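Long-range contact in metal-independent carbonic anhydrase (Nostoc sp. PCC 7120 = FACHB-418, PDB 7C5W), which catalyses the hydration of carbon dioxide to bicarbonate without a metal cofactor and assembles as a tetramer made of two dimers: residues 149-154 with 170-175. Numbering follows the deposited sequence.
Sequences TTVDKT and HHSSLP
The antiparallel beta hairpin of strands 148-159 and 165-173 carries this contact and illustrates how one strand pair can serve a binding pocket with one face and a subunit interface with the other. Asp152 and Ser173 form a hydrogen-bonded pair, with Asp152 N 2.8 Å from Ser173 O and Ser173 N returning 3.0 Å to Asp152 O. Two residues along, Thr154 and His171 repeat the pattern, and the bond from Thr154 N to His171 O is nearly straight (173° at the hydrogen). Between them lies the non-hydrogen-bonded pair Lys153 and Ser172, whose side chains share the pocket face with Val151. The lysine leaves its strand with CG anti to the backbone N (chi1 -161°), then bends at its last two torsions, which carries NZ back across the hairpin to Ser172 OG at 2.9 Å. On the way its methylenes run past the His170 ring, and the ammonium nitrogen ends at the edge of that imidazole, in the ring plane. Ser172 OG is also hydrogen-bonded to Thr79, a hydrogencarbonate-binding residue, so Ser172 is a second-shell residue of the site and Lys153 stands one step behind it. Without the lysine chain, as with an alanine here, Ser172 OG would probably lose its ammonium partner and be freer to turn away from Thr79, and a gap would probably open beside the His170 ring. On the opposite face, His171 stacks on His171 of the second subunit and is hydrogen-bonded through its two ring nitrogens to Thr154 and Ser173 of that chain. Past Ser173, strand 165-173 gives way to a loop, where Pro175 lies against strand 148-159: its CD sits 3.1 Å from Thr150 O, and its CA is 3.5 Å from Asp152 OD2.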
# COMPACT_ATOMS: atom_id res chain seq x y z
N THR A 149 8.94 7.55 -33.66
CA THR A 149 9.89 7.69 -32.52
C THR A 149 9.53 6.63 -31.48
O THR A 149 8.43 6.70 -30.92
CB THR A 149 9.83 9.09 -31.91
OG1 THR A 149 10.11 10.05 -32.93
CG2 THR A 149 10.80 9.26 -30.76
N THR A 150 10.43 5.67 -31.26
CA THR A 150 10.29 4.61 -30.24
C THR A 150 11.05 5.05 -28.99
O THR A 150 12.22 5.44 -29.11
CB THR A 150 10.74 3.26 -30.82
OG1 THR A 150 9.82 2.93 -31.86
CG2 THR A 150 10.75 2.13 -29.81
N VAL A 151 10.39 5.00 -27.83
CA VAL A 151 11.01 5.28 -26.50
C VAL A 151 10.86 4.04 -25.61
O VAL A 151 9.89 3.28 -25.79
CB VAL A 151 10.38 6.52 -25.84
CG1 VAL A 151 10.68 7.79 -26.64
CG2 VAL A 151 8.88 6.36 -25.64
N ASP A 152 11.80 3.87 -24.68
CA ASP A 152 11.67 2.97 -23.51
C ASP A 152 11.05 3.78 -22.37
O ASP A 152 11.71 4.75 -21.94
CB ASP A 152 13.04 2.44 -23.09
CG ASP A 152 13.83 1.81 -24.23
OD1 ASP A 152 13.20 1.18 -25.11
OD2 ASP A 152 15.08 1.91 -24.20
N LYS A 153 9.84 3.42 -21.91
CA LYS A 153 9.06 4.25 -20.95
C LYS A 153 8.64 3.47 -19.70
O LYS A 153 8.00 2.39 -19.83
CB LYS A 153 7.79 4.80 -21.60
CG LYS A 153 7.20 6.00 -20.85
CD LYS A 153 6.05 6.64 -21.55
CE LYS A 153 6.42 7.28 -22.87
NZ LYS A 153 7.15 8.55 -22.68
N THR A 154 8.92 4.06 -18.53
CA THR A 154 8.39 3.65 -17.21
C THR A 154 7.39 4.70 -16.71
O THR A 154 7.78 5.86 -16.65
CB THR A 154 9.52 3.46 -16.20
OG1 THR A 154 10.36 2.45 -16.74
CG2 THR A 154 9.02 3.06 -14.82
N HIS A 170 7.53 9.11 -14.28
CA HIS A 170 7.57 9.12 -15.76
C HIS A 170 9.03 9.21 -16.20
O HIS A 170 9.58 10.32 -16.21
CB HIS A 170 6.73 10.28 -16.29
CG HIS A 170 6.46 10.22 -17.76
ND1 HIS A 170 7.20 9.42 -18.61
CD2 HIS A 170 5.56 10.86 -18.53
CE1 HIS A 170 6.77 9.57 -19.84
NE2 HIS A 170 5.77 10.46 -19.82
N HIS A 171 9.65 8.08 -16.52
CA HIS A 171 11.03 8.00 -17.04
C HIS A 171 10.95 7.51 -18.49
O HIS A 171 10.49 6.37 -18.69
CB HIS A 171 11.88 7.10 -16.13
CG HIS A 171 13.34 7.11 -16.41
ND1 HIS A 171 14.28 7.00 -15.41
CD2 HIS A 171 14.04 7.17 -17.57
CE1 HIS A 171 15.49 6.99 -15.93
NE2 HIS A 171 15.37 7.10 -17.26
N SER A 172 11.34 8.35 -19.44
CA SER A 172 11.36 8.07 -20.90
C SER A 172 12.79 8.23 -21.42
O SER A 172 13.44 9.23 -21.06
CB SER A 172 10.40 8.99 -21.62
OG SER A 172 10.02 8.45 -22.87
N SER A 173 13.27 7.27 -22.22
CA SER A 173 14.65 7.25 -22.78
C SER A 173 14.64 6.70 -24.22
O SER A 173 13.90 5.71 -24.51
CB SER A 173 15.58 6.46 -21.89
OG SER A 173 15.15 5.10 -21.77
N LEU A 174 15.46 7.31 -25.08
CA LEU A 174 15.73 6.79 -26.44
C LEU A 174 16.46 5.45 -26.28
O LEU A 174 17.32 5.32 -25.42
CB LEU A 174 16.57 7.80 -27.22
CG LEU A 174 15.86 9.11 -27.56
CD1 LEU A 174 16.83 10.08 -28.22
CD2 LEU A 174 14.65 8.86 -28.45
N PRO A 175 16.11 4.43 -27.09
CA PRO A 175 16.81 3.15 -27.04
C PRO A 175 18.32 3.35 -27.22
O PRO A 175 18.71 4.05 -28.14
CB PRO A 175 16.17 2.35 -28.19
CG PRO A 175 14.79 2.98 -28.36
CD PRO A 175 15.01 4.45 -28.07